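Local coordinates for protein MxaA (Stigmatella aurantiaca, PDB 4W4T) that reductively releases the finished myxalamid chain from its hybrid polyketide–peptide assembly line, using NADPH in this terminal Rossmann-fold reductase domain, at residues A[38-44]-A[231-237]; A[79-83]-A[115-119]; A[140-146]-A[179-185]; A[292-297]-A[387-393]. All coordinates share one frame; numbering follows the deposited sequence.

Contact 1: residues A[38-44]-A[231-237]; sequences LDAEIAL and EASRRGL
The guanidinium of Arg235 has Leu38 over one face, with CD2 of Leu38 3.6 Å above the plane and displaced toward the rim, while three backbone carbonyls of residues 38-44 line its edge. With CG anti to its carbonyl carbon (chi1 -67°) and the chain extended from there to NE, Arg235 reaches across to them. Arg235 NH2 donates to Leu38 O at 2.7 Å. NH1 of Arg235 divides its two hydrogens between Asp39 O and Ile42 O, each 2.8 Å away. All three oxygens lie within 14° of the guanidinium plane, which fixes the rotation of the group. At its remaining edge Arg235 NE meets Glu231 OE2 at 2.7 Å. Arg234 grips the same carboxylate side-on, NE to OE1 and NH2 to OE2, completing a salt-bridge network.

Two of the carbonyls, of Asp39 and Ile42, belong to a type I turn in the loop leading to the first strand of the Rossmann core, and Leu38 O comes just before it. Asp39 O takes Ile42 N and Arg235 NH1 from opposite faces of its plane. The arginine stands where helix 217-234, which also carries the NADPH-binding Tyr218 and Lys222, ends in a Schellman motif with Gly236 at positive phi. Leu44 CG packs 3.6 Å from Arg235 O, and one water links that oxygen to Leu44 N. The same methyl that lies over the guanidinium, Leu38 CD2, also reaches Ala232 CB at 3.9 Å.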
loop_
_atom_site.group_PDB
_atom_site.type_symbol
_atom_site.label_atom_id
_atom_site.label_comp_id
_atom_site.label_asym_id
_atom_site.label_seq_id
_atom_site.Cartn_x
_atom_site.Cartn_y
_atom_site.Cartn_z
ATOM N N LEU A 38 22.503 22.849 8.190
ATOM C CA LEU A 38 21.672 24.044 8.081
ATOM C C LEU A 38 22.397 25.155 7.311
ATOM O O LEU A 38 23.512 25.535 7.682
ATOM C CB LEU A 38 21.275 24.541 9.472
ATOM C CG LEU A 38 20.274 25.695 9.534
ATOM C CD1 LEU A 38 18.969 25.314 8.855
ATOM C CD2 LEU A 38 20.030 26.097 10.971
ATOM N N ASP A 39 21.756 25.654 6.252
ATOM C CA ASP A 39 22.308 26.728 5.419
ATOM C C ASP A 39 22.906 27.829 6.279
ATOM O O ASP A 39 22.308 28.236 7.277
ATOM C CB ASP A 39 21.234 27.322 4.523
ATOM C CG ASP A 39 20.691 26.329 3.530
ATOM O OD1 ASP A 39 21.393 25.339 3.220
ATOM O OD2 ASP A 39 19.555 26.533 3.056
ATOM N N ALA A 40 24.081 28.305 5.882
ATOM C CA ALA A 40 24.845 29.257 6.686
ATOM C C ALA A 40 24.092 30.547 6.971
ATOM O O ALA A 40 24.278 31.153 8.031
ATOM C CB ALA A 40 26.172 29.572 5.995
ATOM N N GLU A 41 23.240 30.967 6.043
ATOM C CA GLU A 41 22.565 32.252 6.191
ATOM C C GLU A 41 21.406 32.176 7.179
ATOM O O GLU A 41 20.930 33.206 7.655
ATOM C CB GLU A 41 22.062 32.773 4.844
ATOM C CG GLU A 41 20.890 32.014 4.242
ATOM C CD GLU A 41 21.318 30.879 3.325
ATOM O OE1 GLU A 41 22.484 30.438 3.423
ATOM O OE2 GLU A 41 20.480 30.425 2.508
ATOM N N ILE A 42 20.953 30.967 7.500
ATOM C CA ILE A 42 19.914 30.831 8.511
ATOM C C ILE A 42 20.577 30.948 9.876
ATOM O O ILE A 42 20.973 29.955 10.499
ATOM C CB ILE A 42 19.140 29.515 8.363
ATOM C CG1 ILE A 42 18.513 29.455 6.965
ATOM C CG2 ILE A 42 18.080 29.382 9.466
ATOM C CD1 ILE A 42 17.825 28.151 6.646
ATOM N N ALA A 43 20.721 32.198 10.313
ATOM C CA ALA A 43 21.420 32.538 11.543
ATOM C C ALA A 43 20.885 33.875 12.044
ATOM O O ALA A 43 20.109 34.519 11.357
ATOM C CB ALA A 43 22.918 32.600 11.307
ATOM N N LEU A 44 21.281 34.285 13.241
ATOM C CA LEU A 44 20.724 35.497 13.821
ATOM C C LEU A 44 21.102 36.705 12.956
ATOM O O LEU A 44 20.270 37.573 12.699
ATOM C CB LEU A 44 21.202 35.688 15.270
ATOM C CG LEU A 44 20.810 34.604 16.287
ATOM C CD1 LEU A 44 21.071 35.042 17.718
ATOM C CD2 LEU A 44 19.358 34.197 16.118
ATOM N N GLU A 231 20.597 22.762 15.289
ATOM C CA GLU A 231 21.652 23.666 14.825
ATOM C C GLU A 231 21.217 25.128 14.913
ATOM O O GLU A 231 22.026 25.996 15.230
ATOM C CB GLU A 231 22.076 23.333 13.390
ATOM C CG GLU A 231 23.082 24.327 12.765
ATOM C CD GLU A 231 24.420 24.433 13.516
ATOM O OE1 GLU A 231 24.726 23.557 14.350
ATOM O OE2 GLU A 231 25.169 25.409 13.272
ATOM N N ALA A 232 19.952 25.401 14.615
ATOM C CA ALA A 232 19.421 26.753 14.740
ATOM C C ALA A 232 19.519 27.207 16.190
ATOM O O ALA A 232 19.901 28.340 16.469
ATOM C CB ALA A 232 17.983 26.826 14.257
ATOM N N SER A 233 19.165 26.308 17.100
ATOM C CA SER A 233 19.245 26.565 18.529
ATOM C C SER A 233 20.689 26.870 18.902
ATOM O O SER A 233 20.959 27.822 19.643
ATOM C CB SER A 233 18.722 25.354 19.326
ATOM O OG SER A 233 18.719 25.589 20.721
ATOM N N ARG A 234 21.611 26.063 18.373
ATOM C CA ARG A 234 23.029 26.235 18.654
ATOM C C ARG A 234 23.447 27.630 18.218
ATOM O O ARG A 234 24.243 28.284 18.882
ATOM C CB ARG A 234 23.883 25.183 17.939
ATOM C CG ARG A 234 25.308 25.116 18.472
ATOM C CD ARG A 234 26.260 24.366 17.557
ATOM N NE ARG A 234 26.346 24.998 16.248
ATOM C CZ ARG A 234 27.094 26.067 15.977
ATOM N NH1 ARG A 234 27.823 26.622 16.936
ATOM N NH2 ARG A 234 27.106 26.581 14.750
ATOM N N ARG A 235 22.876 28.085 17.110
ATOM C CA ARG A 235 23.224 29.393 16.554
ATOM C C ARG A 235 22.546 30.544 17.297
ATOM O O ARG A 235 22.792 31.714 16.991
ATOM C CB ARG A 235 22.874 29.438 15.069
ATOM C CG ARG A 235 23.723 28.503 14.219
ATOM C CD ARG A 235 23.342 28.573 12.754
ATOM N NE ARG A 235 24.006 27.519 12.002
ATOM C CZ ARG A 235 23.818 27.284 10.711
ATOM N NH1 ARG A 235 22.972 28.026 10.011
ATOM N NH2 ARG A 235 24.473 26.293 10.123
ATOM N N GLY A 236 21.698 30.219 18.273
ATOM C CA GLY A 236 21.102 31.239 19.121
ATOM C C GLY A 236 19.613 31.494 18.961
ATOM O O GLY A 236 19.045 32.346 19.651
ATOM N N LEU A 237 18.970 30.784 18.039
ATOM C CA LEU A 237 17.514 30.835 17.944
ATOM C C LEU A 237 16.895 30.205 19.192
ATOM O O LEU A 237 17.276 29.093 19.577
ATOM C CB LEU A 237 17.020 30.098 16.690
ATOM C CG LEU A 237 15.518 30.209 16.413
ATOM C CD1 LEU A 237 15.165 31.652 16.049
ATOM C CD2 LEU A 237 15.106 29.242 15.292
HETATM O O HOH W 1 23.727 32.855 14.791
#

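Contact 2: residues A[79-83]-A[115-119]; sequences TDARI and PRIVP
Two neighbouring parallel strands of the Rossmann beta-alpha-beta unit 82-87, 92-105 and 117-121 begin side by side here, with Ile83 paired to Ile117. The register is set by two backbone bonds from Ile83: Ile83 N donates to Arg116 O at 2.7 Å, and Val118 N donates to Ile83 O at 2.9 Å. Both isoleucines lie on the face where each touches Leu72 of helix 66-78; Ile117 also meets Met96 and Ile99 of helix 92-105. On the other face, Val118 CG2 lies 3.5 Å from Arg82 NH1, and the NH2 of that arginine bonds Tyr84 OH.

Just ahead of the paired strands, bends at chi2 (-77°) and chi3 (-55°) swing the Arg116 guanidinium round to the backbone of residues 79-81. Arg116 NE and NH2 grip Ala81 O side-on, at 3.1 and 2.8 Å, with that oxygen only 1° out of the guanidinium plane. Arg116 NH2 also donates to Thr79 O at 2.6 Å, from well above the carbonyl plane, and NH1 reaches Cys76 O. A leucine in place of Arg116 would probably leave these three carbonyls without their donor and let the turn between helix and strand move more freely. Because Cys76 is in the last turn of helix 66-78 and Thr79 follows the helix directly, the positive charge is likely to be steadied by the helix dipole as well as by the bonds.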
loop_
_atom_site.group_PDB
_atom_site.type_symbol
_atom_site.label_atom_id
_atom_site.label_comp_id
_atom_site.label_asym_id
_atom_site.label_seq_id
_atom_site.Cartn_x
_atom_site.Cartn_y
_atom_site.Cartn_z
ATOM N N THR A 79 -3.775 32.318 25.009
ATOM C CA THR A 79 -3.102 33.534 24.581
ATOM C C THR A 79 -4.142 34.520 24.080
ATOM O O THR A 79 -5.265 34.134 23.781
ATOM C CB THR A 79 -2.098 33.280 23.443
ATOM O OG1 THR A 79 -2.817 33.195 22.207
ATOM C CG2 THR A 79 -1.315 31.989 23.664
ATOM N N ASP A 80 -3.765 35.786 23.955
ATOM C CA ASP A 80 -4.616 36.721 23.230
ATOM C C ASP A 80 -3.917 37.175 21.948
ATOM O O ASP A 80 -4.130 38.288 21.471
ATOM C CB ASP A 80 -4.992 37.920 24.105
ATOM C CG ASP A 80 -3.796 38.757 24.506
ATOM O OD1 ASP A 80 -2.659 38.250 24.443
ATOM O OD2 ASP A 80 -3.993 39.929 24.893
ATOM N N ALA A 81 -3.077 36.303 21.397
ATOM C CA ALA A 81 -2.395 36.608 20.143
ATOM C C ALA A 81 -3.285 36.238 18.959
ATOM O O ALA A 81 -4.120 35.353 19.063
ATOM C CB ALA A 81 -1.065 35.871 20.063
ATOM N N ARG A 82 -3.123 36.932 17.839
ATOM C CA ARG A 82 -3.777 36.498 16.614
ATOM C C ARG A 82 -3.009 35.283 16.104
ATOM O O ARG A 82 -1.783 35.287 16.111
ATOM C CB ARG A 82 -3.815 37.629 15.578
ATOM C CG ARG A 82 -4.711 38.793 16.023
ATOM C CD ARG A 82 -4.928 39.829 14.945
ATOM N NE ARG A 82 -3.675 40.450 14.538
ATOM C CZ ARG A 82 -3.134 40.305 13.337
ATOM N NH1 ARG A 82 -3.749 39.569 12.418
ATOM N NH2 ARG A 82 -1.986 40.904 13.052
ATOM N N ILE A 83 -3.723 34.240 15.708
ATOM C CA ILE A 83 -3.078 32.996 15.301
ATOM C C ILE A 83 -3.110 32.854 13.789
ATOM O O ILE A 83 -4.126 32.471 13.212
ATOM C CB ILE A 83 -3.745 31.739 15.933
ATOM C CG1 ILE A 83 -4.042 31.940 17.431
ATOM C CG2 ILE A 83 -2.877 30.495 15.680
ATOM C CD1 ILE A 83 -2.818 32.173 18.300
ATOM N N PRO A 115 -12.444 35.476 14.940
ATOM C CA PRO A 115 -11.616 36.684 14.839
ATOM C C PRO A 115 -10.130 36.425 15.088
ATOM O O PRO A 115 -9.293 37.175 14.601
ATOM C CB PRO A 115 -12.180 37.590 15.939
ATOM C CG PRO A 115 -13.547 37.072 16.205
ATOM C CD PRO A 115 -13.485 35.610 15.975
ATOM N N ARG A 116 -9.818 35.363 15.828
ATOM C CA ARG A 116 -8.450 35.105 16.273
ATOM C C ARG A 116 -7.572 34.434 15.201
ATOM O O ARG A 116 -6.345 34.494 15.278
ATOM C CB ARG A 116 -8.466 34.226 17.534
ATOM C CG ARG A 116 -9.216 34.816 18.733
ATOM C CD ARG A 116 -8.417 35.889 19.438
ATOM N NE ARG A 116 -7.096 35.414 19.839
ATOM C CZ ARG A 116 -6.854 34.668 20.915
ATOM N NH1 ARG A 116 -7.845 34.308 21.722
ATOM N NH2 ARG A 116 -5.615 34.279 21.186
ATOM N N ILE A 117 -8.210 33.805 14.216
ATOM C CA ILE A 117 -7.524 32.978 13.221
ATOM C C ILE A 117 -7.287 33.754 11.918
ATOM O O ILE A 117 -8.206 34.348 11.383
ATOM C CB ILE A 117 -8.318 31.707 12.894
ATOM C CG1 ILE A 117 -8.585 30.884 14.152
ATOM C CG2 ILE A 117 -7.579 30.875 11.863
ATOM C CD1 ILE A 117 -9.525 29.719 13.912
ATOM N N VAL A 118 -6.052 33.740 11.439
ATOM C CA VAL A 118 -5.698 34.371 10.185
ATOM C C VAL A 118 -5.056 33.388 9.244
ATOM O O VAL A 118 -3.865 33.082 9.421
ATOM C CB VAL A 118 -4.696 35.536 10.419
ATOM C CG1 VAL A 118 -4.371 36.218 9.093
ATOM C CG2 VAL A 118 -5.207 36.490 11.437
ATOM N N PRO A 119 -5.830 32.870 8.293
ATOM C CA PRO A 119 -5.168 31.931 7.418
ATOM C C PRO A 119 -4.088 32.605 6.564
ATOM O O PRO A 119 -4.189 33.790 6.208
ATOM C CB PRO A 119 -6.270 31.409 6.532
ATOM C CG PRO A 119 -7.507 31.664 7.202
ATOM C CD PRO A 119 -7.276 32.871 8.112
#

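Contact 3: residues A[140-146]-A[179-185]; sequences SEEIDAI and RTRIKPL. With ACT (acetate ion), chain C.
This is a parallel strand pairing on the central sheet of the Rossmann fold, extended by a polar interface between a helix end with its following loop and the loop before strand 185-188. Residues 140-146 run from the end of helix 133-142 into strand 145-148, and residues 179-185 lead from helix 159-177 into strand 185-188, so the contact joins the starts of both strands of the beta-alpha-beta crossover 145-148, 159-177, 185-188. Ile146 pairs with Leu185: Ile146 N bonds Pro184 O at 2.9 Å, nearly along the C=O direction, and Ile146 also bonds the backbone of His186.

Before the strands, Arg181 crosses to residues 141-144, its CG lodged between backbone N and carbonyl carbon (chi1 59°) and its chain extended to NE. Arg181 NE and NH2 both donate to Glu141 O, each at 3.0 Å, approaching from the same face of that carbonyl. Arg181 NH2 and NH1 meet Asp144 OD1 end-on, the former at 2.7 Å, with carboxylate and guanidinium planes 67° apart; Arg56 forms a second salt bridge to this oxygen. Ile143 O lies over one guanidinium face. A methionine at Arg181 would probably leave Glu141 O without this pair of donors and take from Asp144 one of its two arginine partners.

Lys183 runs across Ile143 at about a right angle, its CD 3.8 Å from Ile143 CB. A bend at chi4 (60°) delivers NZ to Ser140 O and Arg181 O, and Leu176 O also accepts from it. Past the lysine, CG2 of Ile146 rests 3.7 Å from CD1 of Leu185.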
loop_
_atom_site.group_PDB
_atom_site.type_symbol
_atom_site.label_atom_id
_atom_site.label_comp_id
_atom_site.label_asym_id
_atom_site.label_seq_id
_atom_site.Cartn_x
_atom_site.Cartn_y
_atom_site.Cartn_z
ATOM N N SER A 140 7.506 37.800 7.749
ATOM C CA SER A 140 8.699 37.911 8.578
ATOM C C SER A 140 8.681 39.160 9.467
ATOM O O SER A 140 9.481 39.265 10.397
ATOM C CB SER A 140 9.965 37.944 7.721
ATOM O OG SER A 140 10.253 39.270 7.278
ATOM N N GLU A 141 7.809 40.113 9.137
ATOM C CA GLU A 141 7.661 41.331 9.941
ATOM C C GLU A 141 6.554 41.173 10.984
ATOM O O GLU A 141 6.596 41.785 12.055
ATOM C CB GLU A 141 7.356 42.535 9.041
ATOM C CG GLU A 141 8.486 42.920 8.116
ATOM C CD GLU A 141 8.019 43.770 6.938
ATOM O OE1 GLU A 141 6.798 44.045 6.834
ATOM O OE2 GLU A 141 8.878 44.145 6.108
ATOM N N GLU A 142 5.567 40.346 10.665
ATOM C CA GLU A 142 4.337 40.292 11.450
ATOM C C GLU A 142 4.360 39.282 12.610
ATOM O O GLU A 142 3.793 39.542 13.682
ATOM C CB GLU A 142 3.167 40.004 10.512
ATOM C CG GLU A 142 2.948 41.143 9.507
ATOM C CD GLU A 142 1.627 41.060 8.758
ATOM O OE1 GLU A 142 0.997 39.982 8.742
ATOM O OE2 GLU A 142 1.214 42.090 8.185
ATOM N N ILE A 143 5.054 38.166 12.420
ATOM C CA ILE A 143 4.975 37.041 13.370
ATOM C C ILE A 143 5.908 37.158 14.560
ATOM O O ILE A 143 7.101 37.418 14.392
ATOM C CB ILE A 143 5.283 35.710 12.662
ATOM C CG1 ILE A 143 4.298 35.483 11.528
ATOM C CG2 ILE A 143 5.263 34.525 13.684
ATOM C CD1 ILE A 143 2.848 35.494 11.956
ATOM N N ASP A 144 5.382 36.950 15.771
ATOM C CA ASP A 144 6.225 37.035 16.955
ATOM C C ASP A 144 6.813 35.677 17.326
ATOM O O ASP A 144 7.943 35.591 17.800
ATOM C CB ASP A 144 5.442 37.598 18.158
ATOM C CG ASP A 144 5.157 39.104 18.037
ATOM O OD1 ASP A 144 5.806 39.798 17.221
ATOM O OD2 ASP A 144 4.296 39.602 18.786
ATOM N N ALA A 145 6.033 34.628 17.128
ATOM C CA ALA A 145 6.479 33.286 17.497
ATOM C C ALA A 145 5.845 32.218 16.598
ATOM O O ALA A 145 4.809 32.436 15.954
ATOM C CB ALA A 145 6.172 33.017 18.977
ATOM N N ILE A 146 6.496 31.064 16.527
ATOM C CA ILE A 146 6.085 30.001 15.617
ATOM C C ILE A 146 5.873 28.677 16.352
ATOM O O ILE A 146 6.744 28.230 17.094
ATOM C CB ILE A 146 7.135 29.770 14.506
ATOM C CG1 ILE A 146 7.334 31.051 13.692
ATOM C CG2 ILE A 146 6.698 28.625 13.582
ATOM C CD1 ILE A 146 8.695 31.160 13.042
ATOM N N ARG A 179 14.411 35.679 9.812
ATOM C CA ARG A 179 14.292 36.736 8.803
ATOM C C ARG A 179 13.701 38.003 9.421
ATOM O O ARG A 179 12.630 37.957 10.022
ATOM C CB ARG A 179 13.421 36.273 7.633
ATOM C CG ARG A 179 13.267 37.303 6.488
ATOM C CD ARG A 179 14.562 37.470 5.706
ATOM N NE ARG A 179 15.072 36.189 5.209
ATOM C CZ ARG A 179 14.793 35.652 4.020
ATOM N NH1 ARG A 179 13.983 36.252 3.152
ATOM N NH2 ARG A 179 15.319 34.475 3.711
ATOM N N THR A 180 14.390 39.123 9.223
ATOM C CA THR A 180 13.918 40.422 9.686
ATOM C C THR A 180 14.106 40.564 11.187
ATOM O O THR A 180 14.899 41.384 11.653
ATOM C CB THR A 180 12.432 40.637 9.342
ATOM O OG1 THR A 180 12.238 40.482 7.931
ATOM C CG2 THR A 180 11.985 42.029 9.762
ATOM N N ARG A 181 13.372 39.756 11.941
ATOM C CA ARG A 181 13.461 39.771 13.398
ATOM C C ARG A 181 13.258 38.372 13.972
ATOM O O ARG A 181 12.496 37.571 13.432
ATOM C CB ARG A 181 12.448 40.739 13.994
ATOM C CG ARG A 181 10.992 40.457 13.660
ATOM C CD ARG A 181 10.153 41.587 14.250
ATOM N NE ARG A 181 8.719 41.410 14.123
ATOM C CZ ARG A 181 7.969 40.807 15.038
ATOM N NH1 ARG A 181 8.544 40.308 16.123
ATOM N NH2 ARG A 181 6.660 40.709 14.871
ATOM N N ILE A 182 13.962 38.102 15.062
ATOM C CA ILE A 182 13.992 36.777 15.678
ATOM C C ILE A 182 12.638 36.332 16.200
ATOM O O ILE A 182 11.926 37.094 16.862
ATOM C CB ILE A 182 15.016 36.732 16.828
ATOM C CG1 ILE A 182 16.407 37.070 16.301
ATOM C CG2 ILE A 182 15.009 35.352 17.527
ATOM C CD1 ILE A 182 16.760 36.308 15.040
ATOM N N LYS A 183 12.281 35.084 15.890
ATOM C CA LYS A 183 11.021 34.514 16.318
ATOM C C LYS A 183 11.255 33.179 17.025
ATOM O O LYS A 183 11.734 32.224 16.411
ATOM C CB LYS A 183 10.078 34.319 15.125
ATOM C CG LYS A 183 9.923 35.557 14.253
ATOM C CD LYS A 183 9.073 35.275 13.025
ATOM C CE LYS A 183 9.113 36.463 12.020
ATOM N NZ LYS A 183 10.499 36.752 11.542
ATOM N N PRO A 184 10.922 33.110 18.319
ATOM C CA PRO A 184 11.030 31.812 18.992
ATOM C C PRO A 184 10.219 30.738 18.277
ATOM O O PRO A 184 9.141 30.995 17.702
ATOM C CB PRO A 184 10.471 32.092 20.390
ATOM C CG PRO A 184 10.796 33.542 20.612
ATOM C CD PRO A 184 10.580 34.190 19.259
ATOM N N LEU A 185 10.762 29.528 18.317
ATOM C CA LEU A 185 10.193 28.408 17.602
ATOM C C LEU A 185 9.861 27.260 18.546
ATOM O O LEU A 185 10.732 26.747 19.238
ATOM C CB LEU A 185 11.159 27.927 16.530
ATOM C CG LEU A 185 10.771 26.570 15.942
ATOM C CD1 LEU A 185 9.487 26.687 15.125
ATOM C CD2 LEU A 185 11.912 26.021 15.119
HETATM C C ACT C . 14.490 33.980 0.036
HETATM O O ACT C . 14.221 33.495 -1.115
HETATM O OXT ACT C . 14.020 35.101 0.426
HETATM C CH3 ACT C . 15.406 33.226 0.959
HETATM O O HOH W 2 9.760 37.382 18.766
#

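Contact 4: residues A[292-297]-A[387-393]; sequences SAIVDL and ALGGTGT
Asp296 and Thr393 both hold their reaching branch anti to their own carbonyl carbon: CG of Asp296 at chi1 -81°, OG1 of Thr393 at chi1 -61°. Each CB points at the other segment, and the two side chains approach from opposite directions. In this arrangement Thr393 OG1 donates to Asp296 OD2 in a very short bond of 2.5 Å. The other carboxylate oxygen, OD1, forms a salt bridge with Arg78 of helix 66-78, so this buried aspartate is held from two sides and its negative charge is probably stabilised. CG2 of Thr393 lies alongside the helix, 3.8 Å from Ser292 CB; Ser292 OG itself bonds Glu74.

Next to this polar pair, Leu388 straddles the helix surface with its two methyls. Leu388 CD1 packs on Ala293 CB at 3.9 Å and Leu388 CD2 on Asp296 CB at 3.7 Å. Leu297 crosses Leu388 at about a right angle and sends CD2 to within 3.6 Å of Ala387 CB.

The return of the chain from Leu388 to Thr393 is fixed locally. A type I turn spans Leu388 to Thr391, and Leu388 O accepts from both Thr391 N and Thr391 OG1. Thr391 OG1 in turn accepts from Thr393 N at 3.0 Å, an ST turn that leads directly to the threonine facing Asp296. Helix 287-298 also packs on strand 307-310 and on helix 66-78, so this arrangement is the docking of residues 387-393, where helix 382-388 gives way to a turn, onto a helix flanking the Rossmann sheet.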
loop_
_atom_site.group_PDB
_atom_site.type_symbol
_atom_site.label_atom_id
_atom_site.label_comp_id
_atom_site.label_asym_id
_atom_site.label_seq_id
_atom_site.Cartn_x
_atom_site.Cartn_y
_atom_site.Cartn_z
ATOM N N SER A 292 -2.090 20.499 25.533
ATOM C CA SER A 292 -1.933 21.354 26.718
ATOM C C SER A 292 -0.479 21.463 27.137
ATOM O O SER A 292 -0.033 22.534 27.530
ATOM C CB SER A 292 -2.768 20.847 27.903
ATOM O OG SER A 292 -4.140 21.088 27.677
ATOM N N ALA A 293 0.266 20.362 27.055
ATOM C CA ALA A 293 1.671 20.387 27.460
ATOM C C ALA A 293 2.507 21.237 26.505
ATOM O O ALA A 293 3.387 21.970 26.945
ATOM C CB ALA A 293 2.249 18.971 27.544
ATOM N N ILE A 294 2.254 21.107 25.205
ATOM C CA ILE A 294 2.951 21.943 24.232
ATOM C C ILE A 294 2.801 23.415 24.599
ATOM O O ILE A 294 3.787 24.149 24.708
ATOM C CB ILE A 294 2.423 21.719 22.809
ATOM C CG1 ILE A 294 2.824 20.329 22.308
ATOM C CG2 ILE A 294 2.963 22.813 21.863
ATOM C CD1 ILE A 294 2.193 19.973 20.966
ATOM N N VAL A 295 1.562 23.841 24.801
ATOM C CA VAL A 295 1.312 25.254 25.069
ATOM C C VAL A 295 1.906 25.644 26.420
ATOM O O VAL A 295 2.591 26.650 26.514
ATOM C CB VAL A 295 -0.190 25.591 25.014
ATOM C CG1 VAL A 295 -0.443 27.035 25.485
ATOM C CG2 VAL A 295 -0.718 25.400 23.602
ATOM N N ASP A 296 1.709 24.847 27.445
ATOM C CA ASP A 296 2.276 25.107 28.745
ATOM C C ASP A 296 3.775 25.247 28.695
ATOM O O ASP A 296 4.298 26.171 29.177
ATOM C CB ASP A 296 1.881 24.018 29.745
ATOM C CG ASP A 296 0.504 24.230 30.318
ATOM O OD1 ASP A 296 -0.068 25.282 30.179
ATOM O OD2 ASP A 296 -0.004 23.364 30.970
ATOM N N LEU A 297 4.448 24.298 28.082
ATOM C CA LEU A 297 5.910 24.310 28.027
ATOM C C LEU A 297 6.413 25.480 27.189
ATOM O O LEU A 297 7.450 26.065 27.495
ATOM C CB LEU A 297 6.447 23.002 27.455
ATOM C CG LEU A 297 6.266 21.787 28.375
ATOM C CD1 LEU A 297 6.388 20.500 27.558
ATOM C CD2 LEU A 297 7.305 21.817 29.498
ATOM N N ALA A 387 8.502 20.244 34.893
ATOM C CA ALA A 387 8.161 21.536 34.326
ATOM C C ALA A 387 6.653 21.809 34.419
ATOM O O ALA A 387 6.229 22.964 34.469
ATOM C CB ALA A 387 8.642 21.630 32.864
ATOM N N LEU A 388 5.848 20.748 34.448
ATOM C CA LEU A 388 4.399 20.907 34.472
ATOM C C LEU A 388 3.792 20.835 35.887
ATOM O O LEU A 388 2.590 20.974 36.039
ATOM C CB LEU A 388 3.733 19.849 33.598
ATOM C CG LEU A 388 4.033 19.954 32.095
ATOM C CD1 LEU A 388 3.206 18.933 31.344
ATOM C CD2 LEU A 388 3.765 21.357 31.580
ATOM N N GLY A 389 4.621 20.614 36.898
ATOM C CA GLY A 389 4.120 20.299 38.237
ATOM C C GLY A 389 3.263 21.385 38.877
ATOM O O GLY A 389 2.374 21.093 39.687
ATOM N N GLY A 390 3.527 22.639 38.517
ATOM C CA GLY A 390 2.761 23.760 39.034
ATOM C C GLY A 390 1.596 24.110 38.131
ATOM O O GLY A 390 0.866 25.068 38.392
ATOM N N THR A 391 1.432 23.348 37.048
ATOM C CA THR A 391 0.299 23.525 36.137
ATOM C C THR A 391 -0.786 22.492 36.421
ATOM O O THR A 391 -0.576 21.564 37.198
ATOM C CB THR A 391 0.702 23.362 34.650
ATOM O OG1 THR A 391 0.868 21.964 34.363
ATOM C CG2 THR A 391 1.994 24.117 34.329
ATOM N N GLY A 392 -1.928 22.630 35.753
ATOM C CA GLY A 392 -2.985 21.643 35.872
ATOM C C GLY A 392 -2.934 20.617 34.750
ATOM O O GLY A 392 -3.940 19.956 34.457
ATOM N N THR A 393 -1.755 20.461 34.149
ATOM C CA THR A 393 -1.598 19.576 32.988
ATOM C C THR A 393 -0.924 18.272 33.390
ATOM O O THR A 393 0.241 18.243 33.801
ATOM C CB THR A 393 -0.800 20.256 31.865
ATOM O OG1 THR A 393 -1.509 21.427 31.442
ATOM C CG2 THR A 393 -0.621 19.301 30.662
#

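From the N terminus, residues 38-44 precede the first sheet strand and pair in contact 1 with the end of helix 217-234, closing the longest loop of the four. Nested inside it are contact 2, which joins neighbouring strands 82-87 and 117-121, and then contact 3, which joins strands 145-148 and 185-188. These two are in series, centres about 15 Å apart, and serve the same parallel sheet. Contact 3 also touches contact 1, through Ile182 packing on Leu44 and Leu237. Contact 4 opens after contact 1 has closed and brings residues 387-393 back to helix 287-298; it nears contact 2 to about 5 Å between nearest atoms without touching. No two contacts cross.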